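Long-range contacts in universal stress protein (Mycobacterium smegmatis, PDB 5AHW), which binds cyclic AMP as a homodimeric universal stress protein and probably takes part in cyclic-nucleotide signalling: residues B[66-71]-B[88-93]; B[110-115]-B[140-145]. One frame throughout, in Å; residues are numbered along the deposited sequence.

Overall arrangement
From the N terminus the chain lays down strands 6-10 and 34-41 with helix 15-31 between them, then enters helix 65-80 after an unmodelled gap. Contact 1 closes the short loop from that helix to strand 86-92, one outermost strand of the five-stranded parallel sheet. Helix 95-105 follows, and contact 2 closes the next loop, pairing strand 110-114 with strand 140-144 around helices 121-126 and 129-136. The two closures come in series, neither nesting nor crossing. Their centres lie about 19 Å apart on opposite sides of the chain's centre, without touching: contact 1 packs a helix on the sheet, whereas contact 2 builds the sheet beside cyclic AMP and the dimer interface.

Contact 1: residues B[66-71]-B[88-93]; sequences PIYAIL and ERPVVG
Glu88 begins the contact by lying against Leu71, the two side chains running antiparallel alongside one another. With CG anti to its carbonyl carbon (chi1 -54°) and the chain extended beyond it, Glu88 lays its carboxylate beside the last helical turn of 66-71, where OE1 sits 3.4 Å from Leu71 CB. This is a van der Waals contact; the polar hold comes from Asn75, one turn further along the same helix, whose ND2 bonds to Glu88 OE2. Arg89 points its side chain away from the helix, while its backbone pairs with strand 34-41, yet its carbonyl carbon lies 4.2 Å from Leu71 CD1. Pro90 turns its ring back to the helix and meets three side chains. Leu71 stands nearly perpendicular to it, CD1 reaching Pro90 CD at 3.9 Å. Tyr68 brings the end of its ring obliquely to the proline, with OH 3.4 Å from Pro90 CG, on the exposed flank. Ile67 adds a looser touch, CG2 to Pro90 CB at 4.2 Å. No hydrogen bond joins the segments; the axes of helix 66-71 and strand 88-92 run at 146°, and helix 65-80 makes the beta-alpha-beta crossover between adjacent parallel strands 34-41 and 86-92 of the Usp fold.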
loop_
_atom_site.group_PDB
_atom_site.type_symbol
_atom_site.label_atom_id
_atom_site.label_comp_id
_atom_site.label_asym_id
_atom_site.label_seq_id
_atom_site.Cartn_x
_atom_site.Cartn_y
_atom_site.Cartn_z
ATOM N N PRO B 66 19.223 14.961 -15.594
ATOM C CA PRO B 66 17.978 15.079 -14.790
ATOM C C PRO B 66 17.621 13.845 -13.980
ATOM O O PRO B 66 16.963 13.999 -12.968
ATOM C CB PRO B 66 16.891 15.363 -15.811
ATOM C CG PRO B 66 17.450 14.889 -17.113
ATOM C CD PRO B 66 18.950 15.057 -17.043
ATOM N N ILE B 67 18.053 12.646 -14.373
ATOM C CA ILE B 67 17.701 11.475 -13.564
ATOM C C ILE B 67 18.372 11.578 -12.224
ATOM O O ILE B 67 17.756 11.315 -11.207
ATOM C CB ILE B 67 18.027 10.104 -14.211
ATOM C CG1 ILE B 67 17.362 9.975 -15.565
ATOM C CG2 ILE B 67 17.530 8.939 -13.349
ATOM C CD1 ILE B 67 15.882 10.236 -15.571
ATOM N N TYR B 68 19.596 12.047 -12.188
ATOM C CA TYR B 68 20.267 12.194 -10.879
ATOM C C TYR B 68 19.725 13.406 -10.111
ATOM O O TYR B 68 19.720 13.420 -8.892
ATOM C CB TYR B 68 21.793 12.195 -11.007
ATOM C CG TYR B 68 22.390 10.798 -11.343
ATOM C CD1 TYR B 68 22.162 10.216 -12.587
ATOM C CD2 TYR B 68 23.160 10.086 -10.430
ATOM C CE1 TYR B 68 22.653 8.972 -12.908
ATOM C CE2 TYR B 68 23.656 8.837 -10.746
ATOM C CZ TYR B 68 23.406 8.270 -11.992
ATOM O OH TYR B 68 23.923 7.016 -12.400
ATOM N N ALA B 69 19.238 14.420 -10.795
ATOM C CA ALA B 69 18.569 15.518 -10.065
ATOM C C ALA B 69 17.306 15.006 -9.323
ATOM O O ALA B 69 17.107 15.268 -8.155
ATOM C CB ALA B 69 18.237 16.665 -11.001
ATOM N N ILE B 70 16.507 14.211 -10.020
ATOM C CA ILE B 70 15.351 13.508 -9.444
ATOM C C ILE B 70 15.771 12.644 -8.264
ATOM O O ILE B 70 15.087 12.631 -7.223
ATOM C CB ILE B 70 14.669 12.592 -10.493
ATOM C CG1 ILE B 70 14.005 13.462 -11.527
ATOM C CG2 ILE B 70 13.651 11.647 -9.869
ATOM C CD1 ILE B 70 13.598 12.756 -12.825
ATOM N N LEU B 71 16.844 11.873 -8.404
ATOM C CA LEU B 71 17.216 11.013 -7.286
ATOM C C LEU B 71 17.688 11.822 -6.078
ATOM O O LEU B 71 17.295 11.475 -4.998
ATOM C CB LEU B 71 18.242 9.929 -7.685
ATOM C CG LEU B 71 17.514 8.893 -8.557
ATOM C CD1 LEU B 71 18.519 8.109 -9.375
ATOM C CD2 LEU B 71 16.616 7.962 -7.749
ATOM N N GLU B 88 20.048 5.163 -3.891
ATOM C CA GLU B 88 19.398 5.661 -5.138
ATOM C C GLU B 88 19.707 4.668 -6.299
ATOM O O GLU B 88 20.878 4.220 -6.432
ATOM C CB GLU B 88 19.918 7.047 -5.485
ATOM C CG GLU B 88 19.830 8.112 -4.419
ATOM C CD GLU B 88 20.604 9.357 -4.793
ATOM O OE1 GLU B 88 21.071 9.438 -5.923
ATOM O OE2 GLU B 88 20.785 10.281 -3.992
ATOM N N ARG B 89 18.700 4.281 -7.089
ATOM C CA ARG B 89 18.904 3.371 -8.236
ATOM C C ARG B 89 18.352 3.949 -9.551
ATOM O O ARG B 89 17.155 3.872 -9.771
ATOM C CB ARG B 89 18.190 2.039 -8.017
ATOM C CG ARG B 89 18.502 1.311 -6.730
ATOM C CD ARG B 89 19.892 0.726 -6.702
ATOM N NE ARG B 89 19.994 -0.120 -7.877
ATOM C CZ ARG B 89 19.836 -1.441 -7.907
ATOM N NH1 ARG B 89 19.688 -2.150 -6.785
ATOM N NH2 ARG B 89 19.872 -2.039 -9.100
ATOM N N PRO B 90 19.203 4.540 -10.401
ATOM C CA PRO B 90 18.777 4.903 -11.742
ATOM C C PRO B 90 18.617 3.629 -12.521
ATOM O O PRO B 90 19.538 2.912 -12.599
ATOM C CB PRO B 90 19.968 5.685 -12.304
ATOM C CG PRO B 90 21.119 5.320 -11.434
ATOM C CD PRO B 90 20.600 4.899 -10.125
ATOM N N VAL B 91 17.446 3.325 -13.055
ATOM C CA VAL B 91 17.221 2.072 -13.749
ATOM C C VAL B 91 16.846 2.315 -15.198
ATOM O O VAL B 91 15.964 3.126 -15.500
ATOM C CB VAL B 91 16.111 1.245 -13.080
ATOM C CG1 VAL B 91 15.801 0.007 -13.941
ATOM C CG2 VAL B 91 16.582 0.836 -11.721
ATOM N N VAL B 92 17.508 1.605 -16.102
ATOM C CA VAL B 92 17.232 1.729 -17.550
ATOM C C VAL B 92 16.077 0.824 -17.897
ATOM O O VAL B 92 16.082 -0.331 -17.500
ATOM C CB VAL B 92 18.417 1.328 -18.386
ATOM C CG1 VAL B 92 18.033 1.390 -19.871
ATOM C CG2 VAL B 92 19.590 2.259 -18.053
ATOM N N GLY B 93 15.054 1.371 -18.550
ATOM C CA GLY B 93 13.866 0.601 -18.880
ATOM C C GLY B 93 12.532 1.300 -18.491
ATOM O O GLY B 93 12.500 2.473 -18.097
#

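Contact 2: residues B[110-115]-B[140-145]; sequences LLVVGN and DVLIVH. With CMP (adenosine-3',5'-cyclic-monophosphate), chain K.
Leu111 and Val113 fasten strand 110-114 to strand 140-144 through four backbone hydrogen bonds: Leu111 N to Asp140 O, Leu142 N to Leu111 O, Val113 N to Leu142 O and Val144 N to Val113 O. Val144 N to Val113 O is the shortest, at 2.8 Å. Side chains tighten the middle on both faces. Val112 CG1 meets Val144 CG2 at 3.6 Å, on the face packed against helix 15-31, while Val113 and Ile143 flank one another on the other, CG2 to CG1 4.1 Å. Leu110, with CG anti to the backbone N (chi1 175°), swings CD1 over the partner strand to 3.5 Å from Asp140 O. The C-terminal ends are looser. Asn115 N and Val144 O are 3.4 Å apart at a poor angle, and the Asn115 amide meets the partly exposed His145 ring with the planes 60° apart and ND2 3.2 Å from CD2. Asn115 OD1 is hydrogen-bonded to Thr146 OG1 and Ser147 OG. Gly114 N makes a weak bond to O2' of cyclic AMP (3.4 Å). Gly114 opens the G-2X-G-9X-G(S/T) Walker A-like motif, beside a strand pair whose outer member continues the sheet antiparallel into the second subunit through Val141 to Ile143, as in type 1 homodimers.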
loop_
_atom_site.group_PDB
_atom_site.type_symbol
_atom_site.label_atom_id
_atom_site.label_comp_id
_atom_site.label_asym_id
_atom_site.label_seq_id
_atom_site.Cartn_x
_atom_site.Cartn_y
_atom_site.Cartn_z
ATOM N N LEU B 110 8.309 -4.349 0.536
ATOM C CA LEU B 110 7.259 -3.445 0.099
ATOM C C LEU B 110 7.715 -2.565 -1.068
ATOM O O LEU B 110 8.834 -2.050 -1.106
ATOM C CB LEU B 110 6.851 -2.555 1.271
ATOM C CG LEU B 110 5.830 -1.438 1.012
ATOM C CD1 LEU B 110 4.463 -2.063 0.863
ATOM C CD2 LEU B 110 5.835 -0.394 2.118
ATOM N N LEU B 111 6.800 -2.360 -1.980
ATOM C CA LEU B 111 7.001 -1.496 -3.105
ATOM C C LEU B 111 5.979 -0.351 -3.057
ATOM O O LEU B 111 4.799 -0.586 -2.898
ATOM C CB LEU B 111 6.767 -2.389 -4.319
ATOM C CG LEU B 111 6.931 -1.846 -5.699
ATOM C CD1 LEU B 111 8.101 -0.865 -5.842
ATOM C CD2 LEU B 111 7.129 -3.102 -6.503
ATOM N N VAL B 112 6.428 0.894 -3.157
ATOM C CA VAL B 112 5.574 2.026 -3.022
ATOM C C VAL B 112 5.509 2.821 -4.334
ATOM O O VAL B 112 6.531 3.154 -4.967
ATOM C CB VAL B 112 6.131 2.922 -1.919
ATOM C CG1 VAL B 112 5.219 4.121 -1.639
ATOM C CG2 VAL B 112 6.293 2.107 -0.651
ATOM N N VAL B 113 4.284 3.145 -4.741
ATOM C CA VAL B 113 3.994 3.998 -5.865
ATOM C C VAL B 113 2.876 4.991 -5.510
ATOM O O VAL B 113 2.086 4.755 -4.611
ATOM C CB VAL B 113 3.589 3.154 -7.125
ATOM C CG1 VAL B 113 4.737 2.294 -7.643
ATOM C CG2 VAL B 113 2.436 2.235 -6.855
ATOM N N GLY B 114 2.826 6.131 -6.180
ATOM C CA GLY B 114 1.621 6.984 -6.195
ATOM C C GLY B 114 0.563 6.419 -7.097
ATOM O O GLY B 114 0.757 5.348 -7.705
ATOM N N ASN B 115 -0.535 7.164 -7.237
ATOM C CA ASN B 115 -1.753 6.667 -7.828
ATOM C C ASN B 115 -2.116 7.319 -9.113
ATOM O O ASN B 115 -3.214 7.124 -9.620
ATOM C CB ASN B 115 -2.897 6.879 -6.811
ATOM C CG ASN B 115 -3.342 8.340 -6.672
ATOM O OD1 ASN B 115 -2.605 9.317 -6.929
ATOM N ND2 ASN B 115 -4.564 8.505 -6.224
ATOM N N ASP B 140 4.095 -6.865 -1.147
ATOM C CA ASP B 140 3.101 -5.879 -0.699
ATOM C C ASP B 140 3.286 -4.642 -1.526
ATOM O O ASP B 140 4.395 -4.285 -1.861
ATOM C CB ASP B 140 3.329 -5.480 0.757
ATOM C CG ASP B 140 3.004 -6.574 1.749
ATOM O OD1 ASP B 140 2.553 -7.680 1.302
ATOM O OD2 ASP B 140 3.132 -6.260 3.006
ATOM N N VAL B 141 2.200 -4.007 -1.872
ATOM C CA VAL B 141 2.262 -2.761 -2.608
ATOM C C VAL B 141 1.485 -1.674 -1.889
ATOM O O VAL B 141 0.309 -1.859 -1.613
ATOM C CB VAL B 141 1.680 -2.954 -4.002
ATOM C CG1 VAL B 141 1.588 -1.643 -4.720
ATOM C CG2 VAL B 141 2.646 -3.836 -4.792
ATOM N N LEU B 142 2.128 -0.542 -1.650
ATOM C CA LEU B 142 1.450 0.608 -1.088
ATOM C C LEU B 142 1.198 1.580 -2.263
ATOM O O LEU B 142 2.119 2.041 -2.926
ATOM C CB LEU B 142 2.315 1.301 -0.055
ATOM C CG LEU B 142 1.741 2.517 0.641
ATOM C CD1 LEU B 142 0.525 2.117 1.502
ATOM C CD2 LEU B 142 2.769 3.217 1.559
ATOM N N ILE B 143 -0.058 1.930 -2.427
ATOM C CA ILE B 143 -0.471 2.939 -3.348
ATOM C C ILE B 143 -0.786 4.152 -2.575
ATOM O O ILE B 143 -1.765 4.180 -1.900
ATOM C CB ILE B 143 -1.658 2.421 -4.195
ATOM C CG1 ILE B 143 -1.164 1.237 -5.076
ATOM C CG2 ILE B 143 -2.201 3.543 -5.115
ATOM C CD1 ILE B 143 -2.252 0.619 -5.907
ATOM N N VAL B 144 0.100 5.141 -2.638
ATOM C CA VAL B 144 -0.048 6.391 -1.917
ATOM C C VAL B 144 -1.025 7.279 -2.653
ATOM O O VAL B 144 -0.930 7.379 -3.892
ATOM C CB VAL B 144 1.317 7.092 -1.831
ATOM C CG1 VAL B 144 1.196 8.451 -1.122
ATOM C CG2 VAL B 144 2.300 6.165 -1.107
ATOM N N HIS B 145 -2.001 7.888 -1.950
ATOM C CA HIS B 145 -2.988 8.738 -2.626
ATOM C C HIS B 145 -2.354 10.097 -2.930
ATOM O O HIS B 145 -2.375 10.990 -2.122
ATOM C CB HIS B 145 -4.220 8.961 -1.745
ATOM C CG HIS B 145 -5.446 9.328 -2.520
ATOM N ND1 HIS B 145 -6.072 10.558 -2.409
ATOM C CD2 HIS B 145 -6.171 8.609 -3.412
ATOM C CE1 HIS B 145 -7.122 10.582 -3.215
ATOM N NE2 HIS B 145 -7.206 9.411 -3.832
HETATM P P CMP K . 2.780 9.328 -8.890
HETATM O O1P CMP K . 2.250 9.952 -7.604
HETATM O O2P CMP K . 3.226 10.364 -9.813
HETATM O "O5'" CMP K . 1.808 8.276 -9.554
HETATM C "C5'" CMP K . 2.197 7.221 -10.468
HETATM C "C4'" CMP K . 3.444 6.603 -9.900
HETATM O "O4'" CMP K . 4.073 5.676 -10.768
HETATM C "C3'" CMP K . 4.517 7.581 -9.599
HETATM O "O3'" CMP K . 4.075 8.412 -8.535
HETATM C "C2'" CMP K . 5.723 6.667 -9.341
HETATM O "O2'" CMP K . 5.711 6.042 -8.050
HETATM C "C1'" CMP K . 5.461 5.608 -10.424
HETATM N N9 CMP K . 6.291 5.978 -11.595
HETATM C C8 CMP K . 5.889 6.609 -12.715
HETATM N N7 CMP K . 6.927 6.846 -13.531
HETATM C C5 CMP K . 7.998 6.355 -12.953
HETATM C C6 CMP K . 9.427 6.226 -13.288
HETATM N N6 CMP K . 9.873 6.703 -14.441
HETATM N N1 CMP K . 10.246 5.636 -12.406
HETATM C C2 CMP K . 9.819 5.151 -11.235
HETATM N N3 CMP K . 8.528 5.243 -10.849
HETATM C C4 CMP K . 7.599 5.815 -11.657
#